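Local coordinates for protein citrate lyase, subunit 1 (Methanosaeta concilii, PDB 6HXI) that probably catalyses, together with its partner subunit, the ATP-driven cleavage of citrate by coenzyme A into acetyl-CoA and oxaloacetate, at residues V120-I131 with F182-S191; R242-I251 with S261-P269. All blocks are in the same frame, centred on the assembly; numbering follows the deposited sequence.

Contact 1. Residues V120-I131 with F182-S191; sequences VAISSDYEGDNI and FITALWRFYS
Ile122 sets its methyl CG2 squarely over one face of the Tyr190 ring, 3.5 Å from the ring centroid and only 3° off the normal, the geometry of a direct CH-pi contact. The other branch of the same isoleucine turns back along the helix, where Ile122 CD1 meets Leu186 CD2 at 3.8 Å and lies against the backbone at Trp187. Tyr190 is directed toward the strand, its CG trans to the backbone N (chi1 175°), and the hydroxyl beyond the ring edge is hydrogen-bonded to Ser124, OH to OG 2.7 Å apart. Ser124 OG in turn donates to Asp129 OD1 at 2.7 Å. On the second carboxylate oxygen, Asp129 OD2 accepts from Trp187 NE1 on its anti side, 2.8 Å away, with an N-H...O angle of 149°. Asp129 is buried, yet each oxygen has a donor, and the two bonds limit rotation of the carboxylate. These residues belong to the ATP-grasp region, where helix 173-192 packs on an antiparallel sheet and faces the beta hairpin 118-125/128-134. Farther from the turn the interface is apolar: Val120 CG2 lies 3.7 Å from Ile183 CG2, its CG1 meets the Phe182 ring edge at CE2 and the tip of Leu186, and Ile131 CD1 reaches Trp187 CB at 4.0 Å. At the turn, Asp125 OD1 accepts from Glu127 N in an Asx turn, while Asp125 OD2 takes a nearly straight bond from Asn130 ND2, 2.9 Å long. Outside the two segments, Phe195 and Val198 of strand 195-206 touch Tyr190 and Ile122 respectively. Arg119 and Arg122 of the succinyl-CoA ligase alpha-like chain make long, weak ion pairs with Asp129.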
loop_
_atom_site.group_PDB
_atom_site.type_symbol
_atom_site.label_atom_id
_atom_site.label_comp_id
_atom_site.label_asym_id
_atom_site.label_seq_id
_atom_site.Cartn_x
_atom_site.Cartn_y
_atom_site.Cartn_z
ATOM N N VAL C 120 69.292 28.657 21.420
ATOM C CA VAL C 120 68.666 27.432 20.901
ATOM C C VAL C 120 67.671 27.775 19.781
ATOM O O VAL C 120 66.854 28.679 19.936
ATOM C CB VAL C 120 68.061 26.484 21.989
ATOM C CG1 VAL C 120 66.883 27.124 22.726
ATOM C CG2 VAL C 120 67.656 25.138 21.395
ATOM N N ALA C 121 67.743 27.046 18.664
ATOM C CA ALA C 121 66.817 27.234 17.550
ATOM C C ALA C 121 66.454 25.922 16.861
ATOM O O ALA C 121 67.323 25.079 16.605
ATOM C CB ALA C 121 67.379 28.228 16.543
ATOM N N ILE C 122 65.160 25.752 16.559
ATOM C CA ILE C 122 64.675 24.574 15.858
ATOM C C ILE C 122 64.018 25.020 14.559
ATOM O O ILE C 122 63.168 25.903 14.546
ATOM C CB ILE C 122 63.814 23.582 16.692
ATOM C CG1 ILE C 122 64.409 23.319 18.095
ATOM C CG2 ILE C 122 63.606 22.245 15.915
ATOM C CD1 ILE C 122 63.440 22.678 19.069
ATOM N N SER C 123 64.483 24.431 13.462
ATOM C CA SER C 123 64.048 24.672 12.095
ATOM C C SER C 123 63.961 23.312 11.425
ATOM O O SER C 123 64.568 22.358 11.905
ATOM C CB SER C 123 65.104 25.507 11.379
ATOM O OG SER C 123 64.498 26.326 10.398
ATOM N N SER C 124 63.253 23.209 10.301
ATOM C CA SER C 124 63.182 21.929 9.611
ATOM C C SER C 124 63.802 21.960 8.226
ATOM O O SER C 124 63.818 23.011 7.585
ATOM C CB SER C 124 61.745 21.455 9.532
ATOM O OG SER C 124 61.192 21.264 10.821
ATOM N N ASP C 125 64.320 20.806 7.775
ATOM C CA ASP C 125 64.875 20.604 6.432
ATOM C C ASP C 125 64.140 19.423 5.785
ATOM O O ASP C 125 63.253 18.880 6.431
ATOM C CB ASP C 125 66.418 20.459 6.434
ATOM C CG ASP C 125 67.039 19.222 7.083
ATOM O OD1 ASP C 125 66.289 18.273 7.422
ATOM O OD2 ASP C 125 68.278 19.200 7.243
ATOM N N TYR C 126 64.483 19.015 4.544
ATOM C CA TYR C 126 63.756 17.917 3.881
ATOM C C TYR C 126 63.892 16.536 4.561
ATOM O O TYR C 126 63.085 15.653 4.287
ATOM C CB TYR C 126 64.128 17.801 2.380
ATOM C CG TYR C 126 63.906 19.048 1.548
ATOM C CD1 TYR C 126 62.620 19.532 1.306
ATOM C CD2 TYR C 126 64.967 19.681 0.911
ATOM C CE1 TYR C 126 62.408 20.675 0.532
ATOM C CE2 TYR C 126 64.767 20.816 0.121
ATOM C CZ TYR C 126 63.483 21.303 -0.074
ATOM O OH TYR C 126 63.278 22.408 -0.854
ATOM N N GLU C 127 64.894 16.349 5.432
ATOM C CA GLU C 127 65.163 15.049 6.067
ATOM C C GLU C 127 64.706 14.958 7.530
ATOM O O GLU C 127 64.616 13.861 8.088
ATOM C CB GLU C 127 66.656 14.674 5.931
ATOM C CG GLU C 127 67.184 14.691 4.501
ATOM C CD GLU C 127 68.690 14.809 4.314
ATOM O OE1 GLU C 127 69.142 14.697 3.152
ATOM O OE2 GLU C 127 69.413 15.068 5.307
ATOM N N GLY C 128 64.409 16.104 8.127
ATOM C CA GLY C 128 63.935 16.189 9.499
ATOM C C GLY C 128 64.020 17.582 10.071
ATOM O O GLY C 128 63.835 18.565 9.354
ATOM N N ASP C 129 64.292 17.662 11.377
ATOM C CA ASP C 129 64.419 18.914 12.132
ATOM C C ASP C 129 65.854 19.115 12.579
ATOM O O ASP C 129 66.551 18.144 12.881
ATOM C CB ASP C 129 63.478 18.909 13.347
ATOM C CG ASP C 129 62.071 18.426 13.022
ATOM O OD1 ASP C 129 61.516 18.865 11.989
ATOM O OD2 ASP C 129 61.532 17.599 13.793
ATOM N N ASN C 130 66.309 20.368 12.595
ATOM C CA ASN C 130 67.658 20.696 13.034
ATOM C C ASN C 130 67.601 21.570 14.278
ATOM O O ASN C 130 66.899 22.576 14.284
ATOM C CB ASN C 130 68.443 21.382 11.920
ATOM C CG ASN C 130 68.625 20.524 10.700
ATOM O OD1 ASN C 130 69.199 19.436 10.761
ATOM N ND2 ASN C 130 68.123 20.993 9.561
ATOM N N ILE C 131 68.304 21.151 15.341
ATOM C CA ILE C 131 68.424 21.889 16.600
ATOM C C ILE C 131 69.791 22.583 16.589
ATOM O O ILE C 131 70.798 21.941 16.317
ATOM C CB ILE C 131 68.239 20.968 17.846
ATOM C CG1 ILE C 131 66.889 20.187 17.767
ATOM C CG2 ILE C 131 68.370 21.777 19.167
ATOM C CD1 ILE C 131 66.725 19.053 18.747
ATOM N N PHE C 182 66.353 20.130 28.388
ATOM C CA PHE C 182 65.591 21.289 27.934
ATOM C C PHE C 182 65.387 21.321 26.423
ATOM O O PHE C 182 64.261 21.599 25.965
ATOM C CB PHE C 182 66.196 22.611 28.454
ATOM C CG PHE C 182 65.643 23.853 27.791
ATOM C CD1 PHE C 182 64.336 24.262 28.023
ATOM C CD2 PHE C 182 66.402 24.564 26.868
ATOM C CE1 PHE C 182 63.811 25.376 27.372
ATOM C CE2 PHE C 182 65.873 25.676 26.211
ATOM C CZ PHE C 182 64.582 26.078 26.475
ATOM N N ILE C 183 66.453 21.047 25.646
ATOM C CA ILE C 183 66.369 21.091 24.172
ATOM C C ILE C 183 65.631 19.848 23.629
ATOM O O ILE C 183 65.000 19.936 22.568
ATOM C CB ILE C 183 67.725 21.386 23.470
ATOM C CG1 ILE C 183 68.688 20.173 23.479
ATOM C CG2 ILE C 183 68.392 22.652 24.074
ATOM C CD1 ILE C 183 69.952 20.382 22.589
ATOM N N THR C 184 65.649 18.721 24.403
ATOM C CA THR C 184 64.925 17.484 24.069
ATOM C C THR C 184 63.422 17.756 24.209
ATOM O O THR C 184 62.647 17.349 23.343
ATOM C CB THR C 184 65.441 16.289 24.916
ATOM O OG1 THR C 184 66.774 15.985 24.498
ATOM C CG2 THR C 184 64.589 15.028 24.770
ATOM N N ALA C 185 63.031 18.465 25.293
ATOM C CA ALA C 185 61.659 18.880 25.598
ATOM C C ALA C 185 61.183 19.918 24.578
ATOM O O ALA C 185 60.039 19.852 24.123
ATOM C CB ALA C 185 61.599 19.468 26.999
ATOM N N LEU C 186 62.079 20.857 24.203
ATOM C CA LEU C 186 61.801 21.917 23.233
ATOM C C LEU C 186 61.485 21.341 21.862
ATOM O O LEU C 186 60.581 21.850 21.202
ATOM C CB LEU C 186 62.945 22.933 23.151
ATOM C CG LEU C 186 62.602 24.271 22.486
ATOM C CD1 LEU C 186 61.818 25.158 23.428
ATOM C CD2 LEU C 186 63.860 24.981 22.032
ATOM N N TRP C 187 62.194 20.256 21.458
ATOM C CA TRP C 187 61.926 19.544 20.203
ATOM C C TRP C 187 60.530 18.903 20.241
ATOM O O TRP C 187 59.807 18.966 19.251
ATOM C CB TRP C 187 62.983 18.470 19.897
ATOM C CG TRP C 187 62.672 17.750 18.617
ATOM C CD1 TRP C 187 62.858 18.217 17.349
ATOM C CD2 TRP C 187 61.967 16.513 18.489
ATOM N NE1 TRP C 187 62.358 17.320 16.435
ATOM C CE2 TRP C 187 61.780 16.276 17.107
ATOM C CE3 TRP C 187 61.439 15.592 19.413
ATOM C CZ2 TRP C 187 61.149 15.124 16.624
ATOM C CZ3 TRP C 187 60.826 14.445 18.937
ATOM C CH2 TRP C 187 60.680 14.221 17.556
ATOM N N ARG C 188 60.165 18.284 21.380
ATOM C CA ARG C 188 58.866 17.632 21.566
ATOM C C ARG C 188 57.769 18.687 21.489
ATOM O O ARG C 188 56.761 18.481 20.819
ATOM C CB ARG C 188 58.836 16.874 22.907
ATOM C CG ARG C 188 59.835 15.730 22.991
ATOM C CD ARG C 188 59.481 14.800 24.141
ATOM N NE ARG C 188 60.625 14.003 24.593
ATOM C CZ ARG C 188 61.001 12.840 24.063
ATOM N NH1 ARG C 188 60.354 12.334 23.017
ATOM N NH2 ARG C 188 62.048 12.191 24.552
ATOM N N PHE C 189 58.018 19.844 22.104
ATOM C CA PHE C 189 57.147 21.003 22.079
ATOM C C PHE C 189 56.999 21.522 20.636
ATOM O O PHE C 189 55.892 21.797 20.201
ATOM C CB PHE C 189 57.708 22.077 23.028
ATOM C CG PHE C 189 57.061 23.441 22.972
ATOM C CD1 PHE C 189 55.810 23.657 23.539
ATOM C CD2 PHE C 189 57.722 24.519 22.387
ATOM C CE1 PHE C 189 55.211 24.917 23.491
ATOM C CE2 PHE C 189 57.123 25.781 22.339
ATOM C CZ PHE C 189 55.867 25.973 22.893
ATOM N N TYR C 190 58.105 21.600 19.893
ATOM C CA TYR C 190 58.157 22.047 18.489
ATOM C C TYR C 190 57.309 21.096 17.606
ATOM O O TYR C 190 56.456 21.546 16.827
ATOM C CB TYR C 190 59.638 22.062 18.045
ATOM C CG TYR C 190 59.887 22.380 16.584
ATOM C CD1 TYR C 190 60.088 23.688 16.161
ATOM C CD2 TYR C 190 60.023 21.362 15.640
ATOM C CE1 TYR C 190 60.344 23.984 14.821
ATOM C CE2 TYR C 190 60.303 21.645 14.308
ATOM C CZ TYR C 190 60.455 22.959 13.902
ATOM O OH TYR C 190 60.715 23.249 12.588
ATOM N N SER C 191 57.538 19.787 17.786
ATOM C CA SER C 191 56.926 18.676 17.066
ATOM C C SER C 191 55.441 18.479 17.310
ATOM O O SER C 191 54.722 18.124 16.380
ATOM C CB SER C 191 57.670 17.384 17.379
ATOM O OG SER C 191 58.715 17.230 16.435
#

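Contact 2. Residues R242-I251 with S261-P269; sequences RTPSKEELFI and SLKLTILNP
Glu248 OE2 accepts the backbone N-H of Ile266 at 2.8 Å from N to O, with an N-H...O angle of 168°, the donor arriving from above the carboxylate plane. Glu248 OE2 also offers its syn lone pair to Arg242 NH2, 2.7 Å away, in a salt bridge lying in the guanidinium plane. Arg242 NH2 also donates to Ile266 O at 3.0 Å, so one nitrogen joins the carboxylate to the strand's carbonyl. These bonds fasten an antiparallel helix-strand pair in the citrate-binding region: helix 246-251 runs at 166° to strand 261-266, their axes 7.7 Å apart at closest approach. With an alanine in place of Glu248, the Ile266 amide would probably lose this acceptor and Arg242 part of its charge pairing, though Glu238 also forms a salt bridge with Arg242. The glutamate reaches the strand because its chain is extended beyond CG (chi2 -172°), and Glu248 CG passes Leu264 O at 3.4 Å. At the helix start, Ser245 is the N-cap and its OG accepts weakly from Glu248 N, a capping bond; Ile266 CD1 lies 3.3 Å from that OG. Glu247, beside it, forms a salt bridge with Arg327 through OE2. Farther along, Ile251 packs against the strand and also touches Thr320 of helix 311-325. The Ile251 and Leu264 side chains cross obliquely, CG1 of the former nearest CD2 of the latter, while Ile251 CG2 rests 3.9 Å from Leu264 CB and 3.6 Å from Leu262 O.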
loop_
_atom_site.group_PDB
_atom_site.type_symbol
_atom_site.label_atom_id
_atom_site.label_comp_id
_atom_site.label_asym_id
_atom_site.label_seq_id
_atom_site.Cartn_x
_atom_site.Cartn_y
_atom_site.Cartn_z
ATOM N N ARG C 242 51.857 47.205 8.283
ATOM C CA ARG C 242 50.494 47.041 7.775
ATOM C C ARG C 242 49.487 46.754 8.897
ATOM O O ARG C 242 49.810 46.152 9.929
ATOM C CB ARG C 242 50.397 46.045 6.607
ATOM C CG ARG C 242 50.303 44.572 6.962
ATOM C CD ARG C 242 50.667 43.681 5.781
ATOM N NE ARG C 242 49.793 43.837 4.613
ATOM C CZ ARG C 242 48.603 43.259 4.470
ATOM N NH1 ARG C 242 48.100 42.505 5.441
ATOM N NH2 ARG C 242 47.896 43.451 3.365
ATOM N N THR C 243 48.277 47.271 8.686
ATOM C CA THR C 243 47.113 47.214 9.561
ATOM C C THR C 243 46.168 46.084 9.113
ATOM O O THR C 243 46.071 45.847 7.903
ATOM C CB THR C 243 46.414 48.613 9.580
ATOM O OG1 THR C 243 45.149 48.530 10.244
ATOM C CG2 THR C 243 46.210 49.217 8.176
ATOM N N PRO C 244 45.436 45.398 10.039
ATOM C CA PRO C 244 44.495 44.348 9.598
ATOM C C PRO C 244 43.418 44.854 8.626
ATOM O O PRO C 244 42.963 46.002 8.734
ATOM C CB PRO C 244 43.879 43.842 10.912
ATOM C CG PRO C 244 44.875 44.202 11.963
ATOM C CD PRO C 244 45.426 45.524 11.513
ATOM N N SER C 245 43.050 43.995 7.650
ATOM C CA SER C 245 42.058 44.277 6.618
ATOM C C SER C 245 40.826 43.380 6.780
ATOM O O SER C 245 40.942 42.154 6.730
ATOM C CB SER C 245 42.674 44.115 5.230
ATOM O OG SER C 245 41.712 44.297 4.207
ATOM N N LYS C 246 39.648 44.012 6.960
ATOM C CA LYS C 246 38.315 43.415 7.110
ATOM C C LYS C 246 37.979 42.515 5.907
ATOM O O LYS C 246 37.374 41.450 6.074
ATOM C CB LYS C 246 37.278 44.552 7.330
ATOM C CG LYS C 246 35.978 44.549 6.518
ATOM C CD LYS C 246 35.135 45.789 6.810
ATOM C CE LYS C 246 34.086 45.991 5.751
ATOM N NZ LYS C 246 33.007 46.901 6.213
ATOM N N GLU C 247 38.394 42.959 4.706
ATOM C CA GLU C 247 38.207 42.285 3.424
ATOM C C GLU C 247 39.090 41.035 3.340
ATOM O O GLU C 247 38.602 39.970 2.945
ATOM C CB GLU C 247 38.513 43.235 2.254
ATOM C CG GLU C 247 37.579 44.438 2.169
ATOM C CD GLU C 247 37.882 45.596 3.108
ATOM O OE1 GLU C 247 39.075 45.941 3.283
ATOM O OE2 GLU C 247 36.915 46.155 3.674
ATOM N N GLU C 248 40.378 41.166 3.731
ATOM C CA GLU C 248 41.341 40.066 3.735
ATOM C C GLU C 248 40.932 38.960 4.703
ATOM O O GLU C 248 41.070 37.781 4.377
ATOM C CB GLU C 248 42.739 40.563 4.098
ATOM C CG GLU C 248 43.438 41.275 2.963
ATOM C CD GLU C 248 44.886 41.611 3.237
ATOM O OE1 GLU C 248 45.565 40.832 3.943
ATOM O OE2 GLU C 248 45.359 42.632 2.694
ATOM N N LEU C 249 40.435 39.348 5.891
ATOM C CA LEU C 249 39.988 38.417 6.924
ATOM C C LEU C 249 38.687 37.719 6.527
ATOM O O LEU C 249 38.472 36.571 6.924
ATOM C CB LEU C 249 39.900 39.116 8.300
ATOM C CG LEU C 249 41.276 39.510 8.894
ATOM C CD1 LEU C 249 41.200 40.777 9.722
ATOM C CD2 LEU C 249 41.904 38.352 9.694
ATOM N N PHE C 250 37.855 38.388 5.694
ATOM C CA PHE C 250 36.611 37.838 5.149
ATOM C C PHE C 250 36.931 36.727 4.144
ATOM O O PHE C 250 36.245 35.706 4.129
ATOM C CB PHE C 250 35.765 38.948 4.488
ATOM C CG PHE C 250 34.595 38.459 3.667
ATOM C CD1 PHE C 250 33.538 37.785 4.264
ATOM C CD2 PHE C 250 34.561 38.654 2.294
ATOM C CE1 PHE C 250 32.466 37.309 3.497
ATOM C CE2 PHE C 250 33.477 38.199 1.531
ATOM C CZ PHE C 250 32.436 37.528 2.137
ATOM N N ILE C 251 37.984 36.929 3.312
ATOM C CA ILE C 251 38.447 35.986 2.291
ATOM C C ILE C 251 39.076 34.756 2.970
ATOM O O ILE C 251 38.787 33.616 2.572
ATOM C CB ILE C 251 39.350 36.691 1.231
ATOM C CG1 ILE C 251 38.565 37.780 0.429
ATOM C CG2 ILE C 251 40.038 35.713 0.290
ATOM C CD1 ILE C 251 37.205 37.353 -0.235
ATOM N N SER C 261 41.059 27.003 -2.698
ATOM C CA SER C 261 41.897 28.111 -2.244
ATOM C C SER C 261 41.323 29.451 -2.688
ATOM O O SER C 261 40.929 29.594 -3.840
ATOM C CB SER C 261 43.324 27.948 -2.760
ATOM O OG SER C 261 44.174 28.950 -2.226
ATOM N N LEU C 262 41.211 30.397 -1.746
ATOM C CA LEU C 262 40.741 31.763 -1.950
ATOM C C LEU C 262 41.691 32.594 -1.083
ATOM O O LEU C 262 41.628 32.522 0.154
ATOM C CB LEU C 262 39.275 31.966 -1.464
ATOM C CG LEU C 262 38.069 31.250 -2.170
ATOM C CD1 LEU C 262 38.071 31.422 -3.683
ATOM C CD2 LEU C 262 37.894 29.815 -1.717
ATOM N N LYS C 263 42.630 33.308 -1.728
ATOM C CA LYS C 263 43.645 34.100 -1.045
ATOM C C LYS C 263 43.647 35.522 -1.578
ATOM O O LYS C 263 43.577 35.721 -2.780
ATOM C CB LYS C 263 45.043 33.447 -1.186
ATOM C CG LYS C 263 45.143 32.009 -0.624
ATOM C CD LYS C 263 46.553 31.397 -0.660
ATOM C CE LYS C 263 47.335 31.627 0.627
ATOM N NZ LYS C 263 48.795 31.345 0.484
ATOM N N LEU C 264 43.695 36.513 -0.686
ATOM C CA LEU C 264 43.753 37.928 -1.050
ATOM C C LEU C 264 44.683 38.702 -0.114
ATOM O O LEU C 264 44.554 38.619 1.107
ATOM C CB LEU C 264 42.347 38.572 -1.097
ATOM C CG LEU C 264 42.273 40.108 -1.252
ATOM C CD1 LEU C 264 42.787 40.574 -2.624
ATOM C CD2 LEU C 264 40.876 40.618 -1.003
ATOM N N THR C 265 45.619 39.450 -0.705
ATOM C CA THR C 265 46.578 40.319 -0.018
ATOM C C THR C 265 46.532 41.678 -0.715
ATOM O O THR C 265 46.889 41.780 -1.893
ATOM C CB THR C 265 48.012 39.708 -0.046
ATOM O OG1 THR C 265 47.994 38.374 0.477
ATOM C CG2 THR C 265 49.042 40.559 0.709
ATOM N N ILE C 266 46.103 42.718 0.003
ATOM C CA ILE C 266 46.089 44.071 -0.560
ATOM C C ILE C 266 47.501 44.633 -0.434
ATOM O O ILE C 266 48.087 44.618 0.659
ATOM C CB ILE C 266 45.010 45.000 0.069
ATOM C CG1 ILE C 266 43.632 44.309 0.100
ATOM C CG2 ILE C 266 44.945 46.349 -0.682
ATOM C CD1 ILE C 266 42.670 44.879 1.140
ATOM N N LEU C 267 48.058 45.086 -1.566
ATOM C CA LEU C 267 49.402 45.655 -1.633
ATOM C C LEU C 267 49.320 47.181 -1.612
ATOM O O LEU C 267 50.138 47.834 -0.958
ATOM C CB LEU C 267 50.138 45.198 -2.909
ATOM C CG LEU C 267 50.223 43.698 -3.218
ATOM C CD1 LEU C 267 50.749 43.456 -4.625
ATOM C CD2 LEU C 267 51.103 42.972 -2.230
ATOM N N ASN C 268 48.344 47.746 -2.346
ATOM C CA ASN C 268 48.142 49.188 -2.477
ATOM C C ASN C 268 46.647 49.467 -2.759
ATOM O O ASN C 268 46.210 49.249 -3.889
ATOM C CB ASN C 268 49.026 49.710 -3.623
ATOM C CG ASN C 268 48.991 51.204 -3.893
ATOM O OD1 ASN C 268 48.132 51.957 -3.411
ATOM N ND2 ASN C 268 49.917 51.654 -4.724
ATOM N N PRO C 269 45.852 49.967 -1.772
ATOM C CA PRO C 269 44.422 50.263 -2.048
ATOM C C PRO C 269 44.185 51.262 -3.196
ATOM O O PRO C 269 43.195 51.125 -3.925
ATOM C CB PRO C 269 43.897 50.828 -0.716
ATOM C CG PRO C 269 44.903 50.458 0.304
ATOM C CD PRO C 269 46.222 50.309 -0.382
#

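Overall arrangement
From the N terminus, the chain first builds the hairpin of contact 1, then passes through 50 residues, including strand 149-154, before helix 173-192 returns to cover it and closes the loop inside the ATP-grasp region. Contact 2 opens only afterwards, within the citrate-binding region, and its loop is short: nine residues separate 242-251 from 261-269, and they hold Asp255, Thr258 and Ala260 of the sodium site and Gly259 of the coenzyme A pocket. The contacts therefore follow in series, neither nested nor crossed. Their centres lie about 32 Å apart and their nearest atoms about 17 Å, so each ties together its own region without touching the other.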